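Local coordinates for protein cytochrome C (Thioalkalivibrio paradoxus ARh 1, PDB 5N1T) that binds one covalently attached heme c and probably carries electrons, at residues 40-45 against 53-58; 61-66 against 94-99; 68-73 against 78-83. One frame throughout, in Å; residues are numbered along the deposited sequence.

Contact 1: 40-45 against 53-58. With HEC (heme c), chain F.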
loop_
_atom_site.group_PDB
_atom_site.type_symbol
_atom_site.label_atom_id
_atom_site.label_comp_id
_atom_site.label_asym_id
_atom_site.label_seq_id
_atom_site.Cartn_x
_atom_site.Cartn_y
_atom_site.Cartn_z
ATOM N N GLY B 40 18.069 0.794 21.115
ATOM C CA GLY B 40 17.222 0.729 19.929
ATOM C C GLY B 40 16.832 2.098 19.409
ATOM O O GLY B 40 16.960 2.345 18.207
ATOM N N CYS B 41 16.385 2.993 20.295
ATOM C CA CYS B 41 16.142 4.410 19.922
ATOM C C CYS B 41 17.294 5.344 20.249
ATOM O O CYS B 41 17.506 6.320 19.519
ATOM C CB CYS B 41 14.945 5.021 20.634
ATOM S SG CYS B 41 13.294 4.393 20.277
ATOM N N HIS B 42 17.995 5.080 21.363
ATOM C CA HIS B 42 18.959 6.049 21.895
ATOM C C HIS B 42 20.366 5.869 21.268
ATOM O O HIS B 42 21.260 6.682 21.516
ATOM C CB HIS B 42 18.961 6.086 23.448
ATOM C CG HIS B 42 17.813 6.852 24.065
ATOM N ND1 HIS B 42 17.778 8.236 24.133
ATOM C CD2 HIS B 42 16.683 6.424 24.690
ATOM C CE1 HIS B 42 16.668 8.626 24.747
ATOM N NE2 HIS B 42 15.978 7.548 25.086
ATOM N N GLY B 43 20.542 4.847 20.420
ATOM C CA GLY B 43 21.804 4.645 19.674
ATOM C C GLY B 43 22.706 3.679 20.396
ATOM O O GLY B 43 22.447 3.413 21.563
ATOM N N PRO B 44 23.789 3.175 19.735
ATOM C CA PRO B 44 24.597 2.123 20.411
ATOM C C PRO B 44 25.230 2.714 21.654
ATOM O O PRO B 44 25.769 3.833 21.588
ATOM C CB PRO B 44 25.678 1.741 19.373
ATOM C CG PRO B 44 25.529 2.707 18.229
ATOM C CD PRO B 44 24.513 3.764 18.580
ATOM N N ASN B 45 25.101 2.000 22.777
ATOM C CA ASN B 45 25.546 2.461 24.113
ATOM C C ASN B 45 25.262 3.936 24.483
ATOM O O ASN B 45 26.098 4.613 25.086
ATOM C CB ASN B 45 27.018 2.068 24.342
ATOM C CG ASN B 45 27.152 0.692 24.977
ATOM O OD1 ASN B 45 27.783 0.551 26.029
ATOM N ND2 ASN B 45 26.529 -0.331 24.358
ATOM N N PRO B 53 17.597 12.466 22.149
ATOM C CA PRO B 53 18.828 12.824 22.881
ATOM C C PRO B 53 19.712 11.609 23.220
ATOM O O PRO B 53 19.258 10.451 23.086
ATOM C CB PRO B 53 18.309 13.528 24.138
ATOM C CG PRO B 53 16.898 13.080 24.281
ATOM C CD PRO B 53 16.391 12.885 22.881
ATOM N N SER B 54 20.963 11.907 23.583
ATOM C CA SER B 54 21.999 10.911 23.937
ATOM C C SER B 54 21.787 10.406 25.366
ATOM O O SER B 54 21.061 11.011 26.160
ATOM C CB SER B 54 23.424 11.482 23.806
ATOM O OG SER B 54 23.843 11.544 22.463
ATOM N N LEU B 55 22.415 9.293 25.699
ATOM C CA LEU B 55 22.172 8.699 26.994
ATOM C C LEU B 55 23.472 8.567 27.794
ATOM O O LEU B 55 23.489 8.773 29.015
ATOM C CB LEU B 55 21.469 7.353 26.800
ATOM C CG LEU B 55 20.229 7.136 27.652
ATOM C CD1 LEU B 55 19.190 8.201 27.322
ATOM C CD2 LEU B 55 19.674 5.717 27.502
ATOM N N SER B 56 24.548 8.269 27.058
ATOM C CA SER B 56 25.891 7.962 27.565
ATOM C C SER B 56 26.437 8.933 28.628
ATOM O O SER B 56 26.975 8.464 29.658
ATOM C CB SER B 56 26.875 7.844 26.390
ATOM O OG SER B 56 26.722 8.952 25.508
ATOM N N GLY B 57 26.274 10.250 28.394
ATOM C CA GLY B 57 26.771 11.291 29.319
ATOM C C GLY B 57 25.858 11.635 30.491
ATOM O O GLY B 57 25.649 12.802 30.783
ATOM N N LEU B 58 25.321 10.607 31.144
ATOM C CA LEU B 58 24.333 10.708 32.218
ATOM C C LEU B 58 24.626 9.602 33.206
ATOM O O LEU B 58 25.018 8.499 32.804
ATOM C CB LEU B 58 22.910 10.462 31.683
ATOM C CG LEU B 58 22.027 11.465 30.926
ATOM C CD1 LEU B 58 20.616 10.914 30.743
ATOM C CD2 LEU B 58 21.955 12.791 31.662
HETATM FE FE HEC F . 14.295 7.238 25.857
HETATM C CHA HEC F . 14.125 10.694 26.243
HETATM C CHB HEC F . 16.077 7.017 28.731
HETATM C CHC HEC F . 13.929 3.761 25.801
HETATM C CHD HEC F . 12.915 7.486 22.794
HETATM N NA HEC F . 14.963 8.635 27.251
HETATM C C1A HEC F . 14.865 9.967 27.266
HETATM C C2A HEC F . 15.518 10.663 28.410
HETATM C C3A HEC F . 16.090 9.544 29.161
HETATM C C4A HEC F . 15.680 8.375 28.349
HETATM C CMA HEC F . 16.877 9.518 30.434
HETATM C CAA HEC F . 15.582 12.145 28.689
HETATM C CBA HEC F . 16.863 12.552 27.956
HETATM C CGA HEC F . 17.294 14.001 28.140
HETATM O O1A HEC F . 16.499 14.862 28.575
HETATM O O2A HEC F . 18.466 14.314 27.830
HETATM N NB HEC F . 14.888 5.648 27.071
HETATM C C1B HEC F . 15.622 5.756 28.201
HETATM C C2B HEC F . 15.958 4.506 28.902
HETATM C C3B HEC F . 15.300 3.509 28.064
HETATM C C4B HEC F . 14.676 4.310 26.942
HETATM C CMB HEC F . 16.723 4.276 30.175
HETATM C CAB HEC F . 15.374 2.082 28.471
HETATM C CBB HEC F . 14.784 0.908 27.793
HETATM N NC HEC F . 13.555 5.829 24.506
HETATM C C1C HEC F . 13.502 4.479 24.587
HETATM C C2C HEC F . 12.918 3.789 23.393
HETATM C C3C HEC F . 12.603 4.948 22.518
HETATM C C4C HEC F . 13.051 6.116 23.293
HETATM C CMC HEC F . 12.718 2.315 23.202
HETATM C CAC HEC F . 12.043 5.096 21.141
HETATM C CBC HEC F . 11.508 4.007 20.293
HETATM N ND HEC F . 13.628 8.823 24.722
HETATM C C1D HEC F . 13.048 8.754 23.530
HETATM C C2D HEC F . 12.632 10.058 22.962
HETATM C C3D HEC F . 13.019 11.014 24.012
HETATM C C4D HEC F . 13.597 10.123 25.023
HETATM C CMD HEC F . 12.010 10.360 21.643
HETATM C CAD HEC F . 12.842 12.497 24.075
HETATM C CBD HEC F . 11.672 12.642 25.042
HETATM C CGD HEC F . 10.297 12.454 24.433
HETATM O O1D HEC F . 9.886 13.269 23.577
HETATM O O2D HEC F . 9.598 11.495 24.831
#
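In the CXXCH heme-attachment motif of a class I cytochrome c, His42 is the axial histidine, and its ring meets the loop 53-58 along one edge and over one face. NE2 of His42 binds the heme iron at 1.9 Å. The other nitrogen, His42 ND1, gives its proton to Pro53 O at 2.9 Å with an N-H...O angle of 158°; the oxygen lies almost in the ring plane, while the donor sits somewhat out of the plane of the proline carbonyl. With one nitrogen on the metal and the other on a backbone carbonyl, rotation of the imidazole is fixed, and the bond would be expected to make the ligand somewhat more electron-rich. This histidine-to-proline-carbonyl bond is a hallmark of the cytochrome c fold. His42 CG lies anti to the carbonyl carbon (chi1 -78°), and from there the ring can point NE2 at the iron and ND1 at Pro53 O. Leu55 closes a face of the same ring: its CD1 stands 3.6 Å from the His42 centroid, 15° off the normal, in a CH-pi contact, and also touches the heme at CHB. Just before the histidine, Cys41 holds the porphyrin through a thioether from SG to CAC, the former vinyl carbon, and Pro53 lays CG against the propionate carbon CBA at 3.7 Å. Farther out, Asn45 O rests on Ser56 CB, while Ser56 OG turns to Asp47.

Contact 2: 61-66 against 94-99. With HEC (heme c), chain F.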
loop_
_atom_site.group_PDB
_atom_site.type_symbol
_atom_site.label_atom_id
_atom_site.label_comp_id
_atom_site.label_asym_id
_atom_site.label_seq_id
_atom_site.Cartn_x
_atom_site.Cartn_y
_atom_site.Cartn_z
ATOM N N ASP B 61 21.519 8.008 38.593
ATOM C CA ASP B 61 20.581 8.815 39.322
ATOM C C ASP B 61 19.727 9.641 38.383
ATOM O O ASP B 61 18.493 9.633 38.521
ATOM C CB ASP B 61 21.325 9.669 40.364
ATOM C CG ASP B 61 21.546 8.922 41.676
ATOM O OD1 ASP B 61 21.992 7.748 41.675
ATOM O OD2 ASP B 61 21.254 9.520 42.725
ATOM N N GLN B 62 20.377 10.315 37.421
ATOM C CA GLN B 62 19.661 11.101 36.389
ATOM C C GLN B 62 18.695 10.247 35.579
ATOM O O GLN B 62 17.511 10.608 35.423
ATOM C CB GLN B 62 20.629 11.791 35.440
ATOM C CG GLN B 62 21.514 12.821 36.109
ATOM C CD GLN B 62 22.675 13.204 35.237
ATOM O OE1 GLN B 62 23.548 12.384 34.933
ATOM N NE2 GLN B 62 22.695 14.458 34.815
ATOM N N ILE B 63 19.192 9.100 35.106
ATOM C CA ILE B 63 18.373 8.210 34.315
ATOM C C ILE B 63 17.179 7.775 35.147
ATOM O O ILE B 63 16.047 8.026 34.751
ATOM C CB ILE B 63 19.134 7.015 33.731
ATOM C CG1 ILE B 63 20.191 7.513 32.707
ATOM C CG2 ILE B 63 18.125 6.041 33.104
ATOM C CD1 ILE B 63 21.230 6.476 32.239
ATOM N N ALA B 64 17.423 7.185 36.314
ATOM C CA ALA B 64 16.315 6.666 37.124
ATOM C C ALA B 64 15.309 7.783 37.415
ATOM O O ALA B 64 14.119 7.594 37.238
ATOM C CB ALA B 64 16.821 6.010 38.421
ATOM N N GLU B 65 15.810 8.958 37.804
ATOM C CA GLU B 65 14.965 10.009 38.350
ATOM C C GLU B 65 14.041 10.532 37.262
ATOM O O GLU B 65 12.923 10.922 37.561
ATOM C CB GLU B 65 15.797 11.120 39.024
ATOM N N THR B 66 14.492 10.491 36.002
ATOM C CA THR B 66 13.657 10.955 34.860
ATOM C C THR B 66 12.797 9.885 34.185
ATOM O O THR B 66 11.714 10.192 33.689
ATOM C CB THR B 66 14.415 11.832 33.832
ATOM O OG1 THR B 66 15.630 11.188 33.449
ATOM C CG2 THR B 66 14.730 13.230 34.444
ATOM N N SER B 94 17.872 -1.053 37.764
ATOM C CA SER B 94 18.794 -1.896 36.981
ATOM C C SER B 94 19.205 -1.216 35.669
ATOM O O SER B 94 20.387 -1.150 35.340
ATOM C CB SER B 94 18.187 -3.263 36.669
ATOM O OG SER B 94 18.460 -4.228 37.656
ATOM N N ILE B 95 18.223 -0.702 34.937
ATOM C CA ILE B 95 18.443 -0.052 33.641
ATOM C C ILE B 95 19.360 1.150 33.837
ATOM O O ILE B 95 20.344 1.337 33.092
ATOM C CB ILE B 95 17.092 0.372 32.999
ATOM C CG1 ILE B 95 16.356 -0.839 32.481
ATOM C CG2 ILE B 95 17.257 1.361 31.845
ATOM C CD1 ILE B 95 14.859 -0.658 32.565
ATOM N N ALA B 96 19.024 1.940 34.860
ATOM C CA ALA B 96 19.748 3.160 35.184
ATOM C C ALA B 96 21.245 2.833 35.394
ATOM O O ALA B 96 22.103 3.310 34.638
ATOM C CB ALA B 96 19.116 3.829 36.401
ATOM N N GLN B 97 21.519 1.961 36.368
ATOM C CA GLN B 97 22.853 1.457 36.677
ATOM C C GLN B 97 23.608 1.022 35.417
ATOM O O GLN B 97 24.616 1.633 35.047
ATOM C CB GLN B 97 22.742 0.278 37.656
ATOM C CG GLN B 97 24.031 -0.067 38.386
ATOM C CD GLN B 97 24.098 -1.527 38.805
ATOM O OE1 GLN B 97 25.042 -2.240 38.460
ATOM N NE2 GLN B 97 23.094 -1.980 39.548
ATOM N N HIS B 98 23.086 -0.013 34.758
ATOM C CA HIS B 98 23.705 -0.616 33.586
ATOM C C HIS B 98 24.092 0.367 32.455
ATOM O O HIS B 98 25.182 0.241 31.879
ATOM C CB HIS B 98 22.828 -1.762 33.073
ATOM C CG HIS B 98 23.484 -2.605 32.029
ATOM N ND1 HIS B 98 23.982 -3.865 32.300
ATOM C CD2 HIS B 98 23.719 -2.370 30.709
ATOM C CE1 HIS B 98 24.501 -4.366 31.187
ATOM N NE2 HIS B 98 24.359 -3.478 30.210
ATOM N N ILE B 99 23.245 1.350 32.158
ATOM C CA ILE B 99 23.598 2.319 31.106
ATOM C C ILE B 99 24.778 3.212 31.519
ATOM O O ILE B 99 25.740 3.337 30.763
ATOM C CB ILE B 99 22.374 3.088 30.545
ATOM C CG1 ILE B 99 21.505 2.129 29.725
ATOM C CG2 ILE B 99 22.796 4.245 29.656
ATOM C CD1 ILE B 99 20.049 2.538 29.664
HETATM FE FE HEC F . 14.295 7.238 25.857
HETATM C CHA HEC F . 14.125 10.694 26.243
HETATM C CHB HEC F . 16.077 7.017 28.731
HETATM C CHC HEC F . 13.929 3.761 25.801
HETATM C CHD HEC F . 12.915 7.486 22.794
HETATM N NA HEC F . 14.963 8.635 27.251
HETATM C C1A HEC F . 14.865 9.967 27.266
HETATM C C2A HEC F . 15.518 10.663 28.410
HETATM C C3A HEC F . 16.090 9.544 29.161
HETATM C C4A HEC F . 15.680 8.375 28.349
HETATM C CMA HEC F . 16.877 9.518 30.434
HETATM C CAA HEC F . 15.582 12.145 28.689
HETATM C CBA HEC F . 16.863 12.552 27.956
HETATM C CGA HEC F . 17.294 14.001 28.140
HETATM O O1A HEC F . 16.499 14.862 28.575
HETATM O O2A HEC F . 18.466 14.314 27.830
HETATM N NB HEC F . 14.888 5.648 27.071
HETATM C C1B HEC F . 15.622 5.756 28.201
HETATM C C2B HEC F . 15.958 4.506 28.902
HETATM C C3B HEC F . 15.300 3.509 28.064
HETATM C C4B HEC F . 14.676 4.310 26.942
HETATM C CMB HEC F . 16.723 4.276 30.175
HETATM C CAB HEC F . 15.374 2.082 28.471
HETATM C CBB HEC F . 14.784 0.908 27.793
HETATM N NC HEC F . 13.555 5.829 24.506
HETATM C C1C HEC F . 13.502 4.479 24.587
HETATM C C2C HEC F . 12.918 3.789 23.393
HETATM C C3C HEC F . 12.603 4.948 22.518
HETATM C C4C HEC F . 13.051 6.116 23.293
HETATM C CMC HEC F . 12.718 2.315 23.202
HETATM C CAC HEC F . 12.043 5.096 21.141
HETATM C CBC HEC F . 11.508 4.007 20.293
HETATM N ND HEC F . 13.628 8.823 24.722
HETATM C C1D HEC F . 13.048 8.754 23.530
HETATM C C2D HEC F . 12.632 10.058 22.962
HETATM C C3D HEC F . 13.019 11.014 24.012
HETATM C C4D HEC F . 13.597 10.123 25.023
HETATM C CMD HEC F . 12.010 10.360 21.643
HETATM C CAD HEC F . 12.842 12.497 24.075
HETATM C CBD HEC F . 11.672 12.642 25.042
HETATM C CGD HEC F . 10.297 12.454 24.433
HETATM O O1D HEC F . 9.886 13.269 23.577
HETATM O O2D HEC F . 9.598 11.495 24.831
#
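Ile63 of helix 60-72 points at helix 89-101 and forks over it, one branch on Ala96 and the other on Ile99. The two helices belong to the all-helical cytochrome c fold, in which the C-terminal helix packs beside the heme; here the short segments run nearly antiparallel, 152° between their directions, with axes 8.2 Å apart. So close an approach suits the small residues at the centre, where Ala64 CB and Ala96 CB meet methyl to methyl at 3.8 Å. Ile63 and Ile99 lie across each other at about a right angle, and CD1 of Ile63 reaches CG2 of Ile99 at 3.8 Å. The fork follows from the first torsion of Ile63: chi1 of -65° places CG2 anti to the backbone N, where it comes down on Ala96 CA at 3.9 Å, while CG1, anti to the carbonyl carbon, carries CD1 to Ile99. No hydrogen bond joins the segments; the interface is apolar. Its heme-facing side forms a pocket for one porphyrin methyl, CMB, touched by CG2 of Ile63, CG2 of Ile95 and CD1 of Ile99. CG2 of Ile95 lies 3.4 Å from CMB. Ile95 and Ile99 also pack on helix 29-42, through Leu34 and Tyr39, so helix 89-101 touches both helix 60-72 and helix 29-42. At the C-terminal end of 61-66, Thr66 OG1 gives a hydrogen bond to Gln62 O at 2.8 Å, on the opposite face of that carbonyl plane from Thr66 N.

Contact 3: 68-73 against 78-83. With HEC (heme c), chain F.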
loop_
_atom_site.group_PDB
_atom_site.type_symbol
_atom_site.label_atom_id
_atom_site.label_comp_id
_atom_site.label_asym_id
_atom_site.label_seq_id
_atom_site.Cartn_x
_atom_site.Cartn_y
_atom_site.Cartn_z
ATOM N N LEU B 68 11.268 7.686 36.014
ATOM C CA LEU B 68 10.136 7.779 36.943
ATOM C C LEU B 68 9.317 9.037 36.695
ATOM O O LEU B 68 8.078 8.983 36.818
ATOM C CB LEU B 68 10.593 7.716 38.407
ATOM C CG LEU B 68 11.463 6.530 38.838
ATOM C CD1 LEU B 68 12.439 6.977 39.913
ATOM C CD2 LEU B 68 10.669 5.311 39.301
ATOM N N ALA B 69 10.009 10.139 36.343
ATOM C CA ALA B 69 9.376 11.428 35.995
ATOM C C ALA B 69 8.480 11.332 34.748
ATOM O O ALA B 69 7.391 11.933 34.694
ATOM C CB ALA B 69 10.429 12.519 35.809
ATOM N N PHE B 70 8.957 10.574 33.754
ATOM C CA PHE B 70 8.215 10.328 32.521
ATOM C C PHE B 70 7.049 9.406 32.837
ATOM O O PHE B 70 5.911 9.652 32.403
ATOM C CB PHE B 70 9.110 9.669 31.480
ATOM C CG PHE B 70 10.008 10.620 30.716
ATOM C CD1 PHE B 70 9.517 11.801 30.167
ATOM C CD2 PHE B 70 11.352 10.293 30.497
ATOM C CE1 PHE B 70 10.352 12.643 29.429
ATOM C CE2 PHE B 70 12.189 11.122 29.767
ATOM C CZ PHE B 70 11.697 12.304 29.229
ATOM N N ARG B 71 7.346 8.377 33.629
ATOM C CA ARG B 71 6.386 7.389 34.042
ATOM C C ARG B 71 5.097 7.974 34.668
ATOM O O ARG B 71 3.991 7.649 34.255
ATOM C CB ARG B 71 7.090 6.463 35.005
ATOM C CG ARG B 71 6.605 5.039 35.066
ATOM C CD ARG B 71 7.578 4.298 35.963
ATOM N NE ARG B 71 7.116 2.959 36.314
ATOM C CZ ARG B 71 6.447 2.651 37.424
ATOM N NH1 ARG B 71 6.143 3.588 38.312
ATOM N NH2 ARG B 71 6.087 1.393 37.650
ATOM N N SER B 72 5.238 8.858 35.631
ATOM C CA SER B 72 4.073 9.433 36.326
ATOM C C SER B 72 3.430 10.627 35.596
ATOM O O SER B 72 2.302 11.028 35.892
ATOM C CB SER B 72 4.518 9.902 37.704
ATOM O OG SER B 72 5.365 11.038 37.531
ATOM N N GLY B 73 4.169 11.237 34.683
ATOM C CA GLY B 73 3.645 12.362 33.946
ATOM C C GLY B 73 4.405 13.634 34.193
ATOM O O GLY B 73 4.476 14.469 33.308
ATOM N N THR B 78 6.843 12.437 24.363
ATOM C CA THR B 78 6.167 11.958 23.143
ATOM C C THR B 78 5.991 10.462 23.178
ATOM O O THR B 78 4.974 9.973 22.741
ATOM C CB THR B 78 6.863 12.330 21.828
ATOM O OG1 THR B 78 8.284 12.291 21.998
ATOM C CG2 THR B 78 6.463 13.701 21.396
ATOM N N VAL B 79 6.969 9.746 23.717
ATOM C CA VAL B 79 6.931 8.280 23.776
ATOM C C VAL B 79 7.538 7.703 25.059
ATOM O O VAL B 79 7.329 6.531 25.368
ATOM C CB VAL B 79 7.621 7.665 22.548
ATOM C CG1 VAL B 79 9.148 7.830 22.621
ATOM C CG2 VAL B 79 7.174 6.228 22.340
ATOM N N MET B 80 8.278 8.528 25.807
ATOM C CA MET B 80 8.956 8.023 27.004
ATOM C C MET B 80 8.085 7.458 28.114
ATOM O O MET B 80 8.487 6.493 28.748
ATOM C CB MET B 80 10.013 8.975 27.541
ATOM C CG MET B 80 11.366 8.837 26.828
ATOM S SD MET B 80 12.251 7.242 26.854
ATOM C CE MET B 80 12.170 6.745 28.565
ATOM N N GLN B 81 6.908 8.036 28.349
ATOM C CA GLN B 81 5.961 7.419 29.270
ATOM C C GLN B 81 5.477 6.046 28.774
ATOM O O GLN B 81 5.356 5.107 29.579
ATOM C CB GLN B 81 4.770 8.319 29.535
ATOM C CG GLN B 81 3.814 7.762 30.588
ATOM C CD GLN B 81 2.680 8.731 30.868
ATOM O OE1 GLN B 81 2.205 9.416 29.965
ATOM N NE2 GLN B 81 2.258 8.815 32.129
ATOM N N ARG B 82 5.198 5.934 27.465
ATOM C CA ARG B 82 4.747 4.657 26.930
ATOM C C ARG B 82 5.775 3.581 27.253
ATOM O O ARG B 82 5.416 2.483 27.703
ATOM C CB ARG B 82 4.390 4.747 25.437
ATOM C CG ARG B 82 2.969 5.266 25.218
ATOM C CD ARG B 82 2.606 5.430 23.774
ATOM N NE ARG B 82 3.138 6.661 23.215
ATOM C CZ ARG B 82 3.255 6.893 21.904
ATOM N NH1 ARG B 82 2.911 5.962 21.013
ATOM N NH2 ARG B 82 3.742 8.043 21.460
ATOM N N GLN B 83 7.047 3.942 27.104
ATOM C CA GLN B 83 8.156 3.044 27.355
ATOM C C GLN B 83 8.395 2.876 28.865
ATOM O O GLN B 83 8.314 1.751 29.381
ATOM C CB GLN B 83 9.414 3.544 26.629
ATOM C CG GLN B 83 9.477 3.249 25.132
ATOM C CD GLN B 83 9.527 1.763 24.867
ATOM O OE1 GLN B 83 10.440 1.081 25.322
ATOM N NE2 GLN B 83 8.523 1.241 24.146
HETATM FE FE HEC F . 14.295 7.238 25.857
HETATM C CHA HEC F . 14.125 10.694 26.243
HETATM C CHB HEC F . 16.077 7.017 28.731
HETATM C CHC HEC F . 13.929 3.761 25.801
HETATM C CHD HEC F . 12.915 7.486 22.794
HETATM N NA HEC F . 14.963 8.635 27.251
HETATM C C1A HEC F . 14.865 9.967 27.266
HETATM C C2A HEC F . 15.518 10.663 28.410
HETATM C C3A HEC F . 16.090 9.544 29.161
HETATM C C4A HEC F . 15.680 8.375 28.349
HETATM C CMA HEC F . 16.877 9.518 30.434
HETATM C CAA HEC F . 15.582 12.145 28.689
HETATM C CBA HEC F . 16.863 12.552 27.956
HETATM C CGA HEC F . 17.294 14.001 28.140
HETATM O O1A HEC F . 16.499 14.862 28.575
HETATM O O2A HEC F . 18.466 14.314 27.830
HETATM N NB HEC F . 14.888 5.648 27.071
HETATM C C1B HEC F . 15.622 5.756 28.201
HETATM C C2B HEC F . 15.958 4.506 28.902
HETATM C C3B HEC F . 15.300 3.509 28.064
HETATM C C4B HEC F . 14.676 4.310 26.942
HETATM C CMB HEC F . 16.723 4.276 30.175
HETATM C CAB HEC F . 15.374 2.082 28.471
HETATM C CBB HEC F . 14.784 0.908 27.793
HETATM N NC HEC F . 13.555 5.829 24.506
HETATM C C1C HEC F . 13.502 4.479 24.587
HETATM C C2C HEC F . 12.918 3.789 23.393
HETATM C C3C HEC F . 12.603 4.948 22.518
HETATM C C4C HEC F . 13.051 6.116 23.293
HETATM C CMC HEC F . 12.718 2.315 23.202
HETATM C CAC HEC F . 12.043 5.096 21.141
HETATM C CBC HEC F . 11.508 4.007 20.293
HETATM N ND HEC F . 13.628 8.823 24.722
HETATM C C1D HEC F . 13.048 8.754 23.530
HETATM C C2D HEC F . 12.632 10.058 22.962
HETATM C C3D HEC F . 13.019 11.014 24.012
HETATM C C4D HEC F . 13.597 10.123 25.023
HETATM C CMD HEC F . 12.010 10.360 21.643
HETATM C CAD HEC F . 12.842 12.497 24.075
HETATM C CBD HEC F . 11.672 12.642 25.042
HETATM C CGD HEC F . 10.297 12.454 24.433
HETATM O O1D HEC F . 9.886 13.269 23.577
HETATM O O2D HEC F . 9.598 11.495 24.831
#
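Met80 CB sits over a face of the Phe70 ring, 3.6 Å from its centroid and 15° off the normal, a CH-pi contact beside the second axial ligand of the heme. Met80 SD binds the iron at 2.3 Å, across the heme from His42, in the His-Met coordination of class I cytochromes c. The methionine chain is bent at chi2 (-60°) and chi3 (-47°), which brings its sulfur onto the iron; the same sulfur makes an oblique Met-aromatic contact with Phe70. The phenyl edge in turn touches the heme, Phe70 CE2 to C2A at 3.6 Å, so the ring has the ligand over its face and the macrocycle at its edge. One shell out, Gln81 extends along the end of helix 60-72 and its NE2 gives a hydrogen bond to Arg71 O at 3.0 Å, approaching from above the carbonyl plane. At the N-terminal end of 78-83, Thr78 N donates a hydrogen bond to the propionate oxygen O2D at 2.9 Å, and Thr78 OG1 makes one to O1D that is modelled very short; Arg75 NH2 also hydrogen-bonds to the heme. A soft thioether on iron, set among carbon groups, is consistent with stabilising the reduced state and a relatively high potential.

Contact 2 is the buried one, an apolar helix pair, whereas contacts 1 and 3 are only partly buried and join their segments through both carbon packing and a hydrogen bond to a backbone carbonyl. Those two supply the axial ligands from opposite sides of the heme, His42 in contact 1 and Met80 in contact 3; the centres of contacts 1 and 3 lie about 17 Å apart. Helix 60-72 serves both contact 2 and contact 3, which do not otherwise touch. Contact 1 meets contact 2 where Leu55 packs on Ile99 and Leu58 on Ile63. Another protein chain of the assembly reaches contacts 1 and 3, but none touches the segments of contact 2.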